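Local coordinates for protein allantoicase (Saccharomyces cerevisiae, PDB 1O59) that hydrolyses allantoate to (S)-ureidoglycolate and urea, a step of allantoin degradation through which yeast draws on purines as a secondary nitrogen source, at residues W95-M100 / H176-M181; Y222-F227 / W246-S251. All blocks are in the same frame, centred on the assembly; numbering follows the deposited sequence. Where two conformers were deposited one is given.

Interaction 1: residues W95-M100 / H176-M181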
ATOM      1  N   TRP A  95      12.332 -19.303   2.527  1.00 57.22           N
ATOM      2  CA  TRP A  95      12.406 -17.922   2.102  1.00 57.98           C
ATOM      3  C   TRP A  95      11.606 -17.603   0.832  1.00 58.92           C
ATOM      4  O   TRP A  95      11.275 -18.478   0.026  1.00 59.95           O
ATOM      5  CB  TRP A  95      13.853 -17.513   1.878  1.00 57.56           C
ATOM      6  CG  TRP A  95      14.550 -18.424   0.975  1.00 56.58           C
ATOM      7  CD1 TRP A  95      15.303 -19.479   1.333  1.00 56.01           C
ATOM      8  CD2 TRP A  95      14.578 -18.372  -0.458  1.00 56.72           C
ATOM      9  NE1 TRP A  95      15.781 -20.113   0.213  1.00 55.95           N
ATOM     10  CE2 TRP A  95      15.347 -19.445  -0.899  1.00 56.28           C
ATOM     11  CE3 TRP A  95      14.019 -17.527  -1.415  1.00 57.32           C
ATOM     12  CZ2 TRP A  95      15.574 -19.694  -2.243  1.00 56.56           C
ATOM     13  CZ3 TRP A  95      14.245 -17.782  -2.743  1.00 56.39           C
ATOM     14  CH2 TRP A  95      15.015 -18.848  -3.145  1.00 56.18           C
ATOM     15  N   VAL A  96      11.309 -16.322   0.681  1.00 59.44           N
ATOM     16  CA  VAL A  96      10.673 -15.801  -0.524  1.00 59.77           C
ATOM     17  C   VAL A  96      11.292 -14.452  -0.833  1.00 59.35           C
ATOM     18  O   VAL A  96      11.519 -13.624   0.071  1.00 58.15           O
ATOM     19  CB  VAL A  96       9.113 -15.705  -0.372  1.00 59.87           C
ATOM     20  CG1 VAL A  96       8.723 -15.058   0.924  1.00 62.16           C
ATOM     21  CG2 VAL A  96       8.501 -14.951  -1.512  1.00 60.70           C
ATOM     22  N   ILE A  97      11.580 -14.260  -2.112  1.00 59.15           N
ATOM     23  CA  ILE A  97      12.094 -13.018  -2.597  1.00 59.76           C
ATOM     24  C   ILE A  97      10.991 -12.248  -3.344  1.00 60.11           C
ATOM     25  O   ILE A  97      10.262 -12.806  -4.178  1.00 59.37           O
ATOM     26  CB  ILE A  97      13.316 -13.266  -3.495  1.00 59.59           C
ATOM     27  CG1 ILE A  97      14.484 -13.820  -2.673  1.00 60.25           C
ATOM     28  CG2 ILE A  97      13.758 -11.967  -4.132  1.00 61.23           C
ATOM     29  CD1 ILE A  97      15.564 -14.495  -3.500  1.00 59.99           C
ATOM     30  N   ILE A  98      10.887 -10.951  -3.049  1.00 60.43           N
ATOM     31  CA  ILE A  98       9.821 -10.112  -3.615  1.00 60.38           C
ATOM     32  C   ILE A  98      10.368  -8.792  -4.107  1.00 60.36           C
ATOM     33  O   ILE A  98      11.041  -8.065  -3.359  1.00 60.47           O
ATOM     34  CB  ILE A  98       8.714  -9.828  -2.590  1.00 60.16           C
ATOM     35  CG1 ILE A  98       8.161 -11.124  -1.986  1.00 60.96           C
ATOM     36  CG2 ILE A  98       7.552  -9.117  -3.264  1.00 60.52           C
ATOM     37  CD1 ILE A  98       7.536 -10.937  -0.629  1.00 61.47           C
ATOM     38  N   LYS A  99      10.069  -8.494  -5.366  1.00 60.04           N
ATOM     39  CA  LYS A  99      10.418  -7.245  -5.949  1.00 59.95           C
ATOM     40  C   LYS A  99       9.305  -6.257  -5.634  1.00 59.65           C
ATOM     41  O   LYS A  99       8.123  -6.580  -5.771  1.00 60.42           O
ATOM     42  CB  LYS A  99      10.585  -7.402  -7.442  1.00 60.54           C
ATOM     43  CG  LYS A  99      11.194  -6.191  -8.071  1.00 61.62           C
ATOM     44  CD  LYS A  99      11.613  -6.409  -9.496  1.00 65.40           C
ATOM     45  CE  LYS A  99      12.132  -5.051 -10.062  1.00 67.72           C
ATOM     46  NZ  LYS A  99      12.276  -5.039 -11.562  1.00 70.68           N
HETATM   47  N   MSE A 100       9.671  -5.057  -5.192  1.00 58.41           N
HETATM   48  CA  MSE A 100       8.666  -4.023  -4.931  1.00 56.99           C
HETATM   49  C   MSE A 100       8.012  -3.572  -6.231  1.00 58.40           C
HETATM   50  O   MSE A 100       8.586  -3.680  -7.318  1.00 57.65           O
HETATM   51  CB  MSE A 100       9.289  -2.765  -4.303  1.00 56.99           C
HETATM   52  CG  MSE A 100       9.986  -2.985  -2.996  1.00 55.91           C
HETATM   53 SE   MSE A 100      10.922  -1.386  -2.435  0.50 48.56          SE
HETATM   54  CE  MSE A 100      11.777  -2.150  -1.096  1.00 52.30           C
ATOM     55  N   HIS A 176      14.160  -4.792  -3.398  1.00 58.35           N
ATOM     56  CA  HIS A 176      13.771  -6.188  -3.237  1.00 57.84           C
ATOM     57  C   HIS A 176      13.772  -6.566  -1.740  1.00 57.66           C
ATOM     58  O   HIS A 176      14.601  -6.092  -0.983  1.00 56.88           O
ATOM     59  CB  HIS A 176      14.783  -7.101  -3.925  1.00 57.73           C
ATOM     60  CG  HIS A 176      14.723  -7.079  -5.418  1.00 57.18           C
ATOM     61  ND1 HIS A 176      15.208  -6.028  -6.166  1.00 54.50           N
ATOM     62  CD2 HIS A 176      14.275  -8.001  -6.303  1.00 55.93           C
ATOM     63  CE1 HIS A 176      15.044  -6.296  -7.448  1.00 56.31           C
ATOM     64  NE2 HIS A 176      14.481  -7.488  -7.559  1.00 56.53           N
ATOM     65  N   ILE A 177      12.864  -7.462  -1.358  1.00 57.72           N
ATOM     66  CA  ILE A 177      12.717  -7.926   0.017  1.00 57.75           C
ATOM     67  C   ILE A 177      12.853  -9.434   0.065  1.00 57.43           C
ATOM     68  O   ILE A 177      12.371 -10.125  -0.824  1.00 56.75           O
ATOM     69  CB  ILE A 177      11.306  -7.494   0.568  1.00 58.11           C
ATOM     70  CG1 ILE A 177      11.185  -5.948   0.572  1.00 57.42           C
ATOM     71  CG2 ILE A 177      11.027  -8.113   1.958  1.00 57.98           C
ATOM     72  CD1 ILE A 177      12.271  -5.257   1.312  1.00 56.42           C
ATOM     73  N   LYS A 178      13.519  -9.915   1.111  1.00 57.70           N
ATOM     74  CA  LYS A 178      13.609 -11.344   1.424  1.00 57.09           C
ATOM     75  C   LYS A 178      12.953 -11.603   2.769  1.00 58.12           C
ATOM     76  O   LYS A 178      13.345 -11.050   3.809  1.00 58.10           O
ATOM     77  CB  LYS A 178      15.065 -11.843   1.478  1.00 56.84           C
ATOM     78  CG  LYS A 178      15.200 -13.355   1.245  1.00 56.19           C
ATOM     79  CD  LYS A 178      16.437 -13.988   1.850  1.00 55.23           C
ATOM     80  CE  LYS A 178      17.708 -13.411   1.320  1.00 53.38           C
ATOM     81  NZ  LYS A 178      18.907 -14.117   1.801  1.00 49.14           N
ATOM     82  N   LEU A 179      11.952 -12.464   2.739  1.00 58.92           N
ATOM     83  CA  LEU A 179      11.301 -12.929   3.948  1.00 59.23           C
ATOM     84  C   LEU A 179      11.865 -14.290   4.289  1.00 58.20           C
ATOM     85  O   LEU A 179      11.912 -15.175   3.450  1.00 57.70           O
ATOM     86  CB  LEU A 179       9.795 -13.001   3.707  1.00 59.57           C
ATOM     87  CG  LEU A 179       8.922 -13.714   4.738  1.00 60.72           C
ATOM     88  CD1 LEU A 179       8.868 -12.961   6.037  1.00 60.08           C
ATOM     89  CD2 LEU A 179       7.533 -13.865   4.105  1.00 61.43           C
ATOM     90  N   LYS A 180      12.318 -14.441   5.523  1.00 58.20           N
ATOM     91  CA  LYS A 180      12.839 -15.711   6.011  1.00 57.35           C
ATOM     92  C   LYS A 180      11.903 -16.232   7.106  1.00 57.06           C
ATOM     93  O   LYS A 180      11.556 -15.504   8.019  1.00 57.82           O
ATOM     94  CB  LYS A 180      14.242 -15.526   6.598  1.00 57.62           C
ATOM     95  CG  LYS A 180      15.329 -15.000   5.662  1.00 56.74           C
ATOM     96  CD  LYS A 180      16.709 -15.268   6.317  1.00 58.47           C
ATOM     97  CE  LYS A 180      17.891 -15.013   5.363  1.00 60.00           C
ATOM     98  NZ  LYS A 180      19.248 -15.034   6.060  1.00 57.89           N
HETATM   99  N   MSE A 181      11.509 -17.494   6.998  1.00 56.56           N
HETATM  100  CA  MSE A 181      10.711 -18.211   8.004  1.00 55.13           C
HETATM  101  C   MSE A 181      11.531 -19.392   8.544  1.00 55.03           C
HETATM  102  O   MSE A 181      11.976 -20.264   7.771  1.00 54.21           O
HETATM  103  CB  MSE A 181       9.430 -18.722   7.318  1.00 55.70           C
HETATM  104  CG  MSE A 181       8.657 -19.835   8.039  1.00 55.13           C
HETATM  105 SE   MSE A 181       6.833 -20.039   7.309  0.50 49.09          SE
HETATM  106  CE  MSE A 181       7.265 -20.558   5.641  1.00 50.17           C
TER

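Interaction 2: residues Y222-F227 / W246-S251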
ATOM      1  N   TYR A 222      -9.161  10.098   5.982  1.00 70.78           N
ATOM      2  CA  TYR A 222     -10.393   9.826   5.249  1.00 70.29           C
ATOM      3  C   TYR A 222     -11.571   9.938   6.194  1.00 69.99           C
ATOM      4  O   TYR A 222     -11.445   9.718   7.382  1.00 68.70           O
ATOM      5  CB  TYR A 222     -10.359   8.429   4.583  1.00 69.94           C
ATOM      6  CG  TYR A 222     -10.051   7.291   5.544  1.00 68.88           C
ATOM      7  CD1 TYR A 222     -11.047   6.675   6.282  1.00 69.20           C
ATOM      8  CD2 TYR A 222      -8.758   6.848   5.716  1.00 67.98           C
ATOM      9  CE1 TYR A 222     -10.748   5.643   7.199  1.00 69.25           C
ATOM     10  CE2 TYR A 222      -8.456   5.813   6.584  1.00 69.60           C
ATOM     11  CZ  TYR A 222      -9.441   5.213   7.339  1.00 69.10           C
ATOM     12  OH  TYR A 222      -9.079   4.219   8.241  1.00 68.64           O
ATOM     13  N   SER A 223     -12.718  10.269   5.628  1.00 70.56           N
ATOM     14  CA  SER A 223     -13.966  10.242   6.355  1.00 71.02           C
ATOM     15  C   SER A 223     -14.384   8.786   6.714  1.00 71.29           C
ATOM     16  O   SER A 223     -14.674   8.488   7.849  1.00 71.51           O
ATOM     17  CB  SER A 223     -15.032  10.941   5.511  1.00 70.88           C
ATOM     18  OG  SER A 223     -15.059  10.419   4.192  1.00 69.82           O
ATOM     19  N   ASP A 224     -14.322   7.884   5.749  1.00 72.30           N
ATOM     20  CA  ASP A 224     -14.927   6.559   5.816  1.00 72.22           C
ATOM     21  C   ASP A 224     -14.248   5.755   4.703  1.00 72.32           C
ATOM     22  O   ASP A 224     -13.835   6.325   3.699  1.00 71.08           O
ATOM     23  CB  ASP A 224     -16.450   6.708   5.552  1.00 73.04           C
ATOM     24  CG  ASP A 224     -17.236   5.354   5.521  1.00 74.04           C
ATOM     25  OD1 ASP A 224     -17.389   4.780   6.635  1.00 78.53           O
ATOM     26  OD2 ASP A 224     -17.773   4.839   4.471  1.00 70.73           O
ATOM     27  N   GLN A 225     -14.104   4.448   4.912  1.00 73.08           N
ATOM     28  CA  GLN A 225     -13.685   3.480   3.892  1.00 73.90           C
ATOM     29  C   GLN A 225     -14.593   2.312   4.093  1.00 74.70           C
ATOM     30  O   GLN A 225     -14.399   1.559   5.009  1.00 75.61           O
ATOM     31  CB  GLN A 225     -12.280   2.936   4.164  1.00 73.74           C
ATOM     32  CG  GLN A 225     -11.139   3.854   3.931  1.00 74.68           C
ATOM     33  CD  GLN A 225      -9.791   3.194   4.181  1.00 74.56           C
ATOM     34  OE1 GLN A 225      -8.837   3.494   3.473  1.00 74.53           O
ATOM     35  NE2 GLN A 225      -9.704   2.326   5.198  1.00 72.03           N
ATOM     36  N   HIS A 226     -15.614   2.124   3.294  1.00 75.93           N
ATOM     37  CA  HIS A 226     -16.472   0.973   3.545  1.00 76.18           C
ATOM     38  C   HIS A 226     -15.902  -0.197   2.769  1.00 75.84           C
ATOM     39  O   HIS A 226     -15.568  -1.214   3.357  1.00 75.38           O
ATOM     40  CB  HIS A 226     -17.895   1.284   3.132  1.00 77.01           C
ATOM     41  CG  HIS A 226     -18.817   0.124   3.243  1.00 78.85           C
ATOM     42  ND1 HIS A 226     -19.544  -0.350   2.166  1.00 81.17           N
ATOM     43  CD2 HIS A 226     -19.115  -0.676   4.296  1.00 79.79           C
ATOM     44  CE1 HIS A 226     -20.259  -1.391   2.559  1.00 81.77           C
ATOM     45  NE2 HIS A 226     -20.011  -1.615   3.841  1.00 80.80           N
ATOM     46  N   PHE A 227     -15.761  -0.015   1.454  1.00 75.25           N
ATOM     47  CA  PHE A 227     -15.241  -1.033   0.575  1.00 75.12           C
ATOM     48  C   PHE A 227     -14.043  -0.448  -0.178  1.00 74.92           C
ATOM     49  O   PHE A 227     -14.023   0.721  -0.553  1.00 74.55           O
ATOM     50  CB  PHE A 227     -16.356  -1.400  -0.398  0.65 75.98           C
ATOM     51  CG  PHE A 227     -16.170  -2.718  -1.110  0.65 77.41           C
ATOM     52  CD1 PHE A 227     -16.222  -2.783  -2.505  0.65 78.41           C
ATOM     53  CD2 PHE A 227     -16.000  -3.898  -0.393  0.65 78.41           C
ATOM     54  CE1 PHE A 227     -16.088  -3.995  -3.166  0.65 78.09           C
ATOM     55  CE2 PHE A 227     -15.851  -5.112  -1.053  0.65 78.59           C
ATOM     56  CZ  PHE A 227     -15.896  -5.159  -2.443  0.65 77.91           C
ATOM     57  N   TRP A 246     -11.859   3.191  -3.842  1.00 68.08           N
ATOM     58  CA  TRP A 246     -12.259   3.733  -2.567  1.00 68.40           C
ATOM     59  C   TRP A 246     -13.751   3.938  -2.635  1.00 69.22           C
ATOM     60  O   TRP A 246     -14.261   4.558  -3.550  1.00 70.01           O
ATOM     61  CB  TRP A 246     -11.562   5.059  -2.326  1.00 67.96           C
ATOM     62  CG  TRP A 246     -12.055   5.781  -1.103  1.00 67.91           C
ATOM     63  CD1 TRP A 246     -12.198   5.280   0.164  1.00 66.84           C
ATOM     64  CD2 TRP A 246     -12.501   7.128  -1.047  1.00 67.17           C
ATOM     65  NE1 TRP A 246     -12.687   6.248   1.006  1.00 65.75           N
ATOM     66  CE2 TRP A 246     -12.899   7.386   0.286  1.00 65.98           C
ATOM     67  CE3 TRP A 246     -12.621   8.147  -1.993  1.00 66.16           C
ATOM     68  CZ2 TRP A 246     -13.366   8.613   0.693  1.00 66.89           C
ATOM     69  CZ3 TRP A 246     -13.080   9.369  -1.587  1.00 66.42           C
ATOM     70  CH2 TRP A 246     -13.439   9.601  -0.259  1.00 66.74           C
ATOM     71  N   GLU A 247     -14.456   3.359  -1.683  1.00 70.01           N
ATOM     72  CA  GLU A 247     -15.894   3.443  -1.665  1.00 70.26           C
ATOM     73  C   GLU A 247     -16.388   3.618  -0.247  1.00 69.11           C
ATOM     74  O   GLU A 247     -15.872   3.000   0.702  1.00 68.88           O
ATOM     75  CB  GLU A 247     -16.516   2.191  -2.247  1.00 70.71           C
ATOM     76  CG  GLU A 247     -17.995   2.360  -2.541  1.00 74.53           C
ATOM     77  CD  GLU A 247     -18.851   1.220  -2.012  1.00 79.13           C
ATOM     78  OE1 GLU A 247     -18.950   1.030  -0.759  1.00 80.52           O
ATOM     79  OE2 GLU A 247     -19.412   0.512  -2.873  1.00 81.18           O
ATOM     80  N   THR A 248     -17.397   4.467  -0.121  1.00 68.01           N
ATOM     81  CA  THR A 248     -18.005   4.752   1.156  1.00 67.30           C
ATOM     82  C   THR A 248     -19.443   4.285   1.164  1.00 67.01           C
ATOM     83  O   THR A 248     -20.011   3.996   0.134  1.00 66.27           O
ATOM     84  CB  THR A 248     -17.903   6.247   1.452  1.00 66.90           C
ATOM     85  OG1 THR A 248     -18.632   6.983   0.458  1.00 65.22           O
ATOM     86  CG2 THR A 248     -16.449   6.713   1.323  1.00 64.33           C
ATOM     87  N   LYS A 249     -19.991   4.208   2.365  1.00 67.27           N
ATOM     88  CA  LYS A 249     -21.346   3.773   2.613  1.00 68.13           C
ATOM     89  C   LYS A 249     -22.370   4.729   2.032  1.00 66.83           C
ATOM     90  O   LYS A 249     -22.098   5.925   1.850  1.00 66.37           O
ATOM     91  CB  LYS A 249     -21.588   3.691   4.126  1.00 68.10           C
ATOM     92  CG  LYS A 249     -20.959   2.473   4.784  1.00 71.41           C
ATOM     93  CD  LYS A 249     -20.466   2.736   6.258  1.00 72.58           C
ATOM     94  CE  LYS A 249     -18.960   2.219   6.490  1.00 76.66           C
ATOM     95  NZ  LYS A 249     -18.387   2.510   7.885  1.00 75.87           N
ATOM     96  N   ARG A 250     -23.560   4.182   1.760  1.00 65.71           N
ATOM     97  CA  ARG A 250     -24.727   5.001   1.470  1.00 64.07           C
ATOM     98  C   ARG A 250     -25.090   5.792   2.754  1.00 63.61           C
ATOM     99  O   ARG A 250     -25.433   5.205   3.777  1.00 62.61           O
ATOM    100  CB  ARG A 250     -25.871   4.116   0.989  1.00 63.86           C
ATOM    101  CG  ARG A 250     -26.852   4.799   0.073  1.00 62.97           C
ATOM    102  CD  ARG A 250     -28.036   3.919  -0.268  1.00 63.35           C
ATOM    103  NE  ARG A 250     -27.666   2.848  -1.193  1.00 62.21           N
ATOM    104  CZ  ARG A 250     -28.269   2.579  -2.358  1.00 62.41           C
ATOM    105  NH1 ARG A 250     -29.320   3.274  -2.793  1.00 60.44           N
ATOM    106  NH2 ARG A 250     -27.820   1.572  -3.097  1.00 64.44           N
ATOM    107  N   SER A 251     -24.946   7.122   2.674  1.00 63.48           N
ATOM    108  CA  SER A 251     -25.285   8.067   3.735  1.00 63.35           C
ATOM    109  C   SER A 251     -26.658   8.717   3.532  1.00 63.35           C
ATOM    110  O   SER A 251     -27.185   8.735   2.431  1.00 63.02           O
ATOM    111  CB  SER A 251     -24.257   9.182   3.758  1.00 63.51           C
ATOM    112  OG  SER A 251     -24.546  10.149   2.755  1.00 63.26           O
TER

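Interaction 1: residues W95-M100 / H176-M181
K99 lays its aliphatic chain over one face of the H176 imidazole, with CG 3.9 Å from the ring centroid in a CH-pi contact displaced toward the rim. An anti first torsion (chi1 -169°) and an extended chain carry CB, CG and CD of K99 past NE2 of H176, while NZ travels beyond the ring to a salt bridge with E135. On the same face of the sheet, I97 CG1 meets K178 CG at 4.0 Å; K178 then bends at chi3, and its ammonium pairs with E141 and E128 and lies against W146. The two segments are neighbouring antiparallel strands in the five-stranded sheet of the first allantoicase repeat, 95-99 being flanked on its other edge by strand 45-49 and 176-181 by strand 124-130. Two hydrogen-bonded pairs, V96 with L179 and I98 with I177, tie them together; the bond from I177 N to I98 O is 2.8 Å long. On the opposite face the side chains are apolar: V96 CG1, held between the backbone N and carbonyl carbon, comes within 3.6 Å of L179 CD2. Beyond the last pair, selenomethionine M100 swings its extended chain back across the strand end, bringing CE to 4.0 Å from I177 CD1. I98, I177 and L179 all bear on F190 of strand 186-196, which packs against this buried side.

Interaction 2: residues Y222-F227 / W246-S251
D224 grips K249 twice. Its OD1 takes the ammonium NZ on the syn lone pair at 2.8 Å, a salt bridge, while OD2 accepts the backbone N of K249 at 3.1 Å, met nearly along the C-O axis. CG of D224 lies anti to the backbone N (chi1 177°), which carries the carboxylate across to the other segment. The tightly packed part of the contact lies around W246. Its indole edge donates NE1 to D224 O at 2.9 Å, in both the ring plane and the carbonyl plane, and T248 CG2 sits over one face. L339 and A260, on strands 336-342 and 258-263 of the facing five-stranded sheet, touch the indole, and T248 OG1 is held by D258 and G345. Backbone bonds continue the grip: E247 O receives H226 N at 2.7 Å in the carbonyl plane and F227 N at 3.1 Å from above that plane. The return bond from E247 N to F227 O is weak.

The solvent side is looser. Exposed H226 is approached by K249 CG over one ring face, 3.9 Å from the centroid, and by E247 OE1 at the edge. That ND1 to OE1 bond is long at 3.3 Å but straight, 166° at the hydrogen, and with ring and carboxylate only 13° from coplanar it should limit rotation of the imidazole. The side chain of F227, also exposed, meets E247 through little beyond CB.

F227 and E247 form an antiparallel hydrogen-bonded pair that lays the short strand 227-228 alongside 246-247, whose other neighbour is strand 346-354, in the six-stranded sheet of the second allantoicase repeat's beta sandwich.

Interaction 1 closes before interaction 2 opens along the chain, and the two lie on opposite sides of its centre, with centres 33 Å apart and nearest atoms about 21 Å apart. Each belongs to a different allantoicase repeat, and they share no sheet. The repeats have matching architecture: 45-49, 94-99, 176-182, 124-130 and 147-154 are ordered across one five-stranded sheet just as 218-222, 258-263, 336-342, 288-294 and 309-317 are across the other. Interaction 1 joins the second and third positions across its sheet, whereas interaction 2 ties the loop leaving edge strand 218-222 to strand 246-247 of the six-stranded sheet, bridging the two sheets of the second repeat.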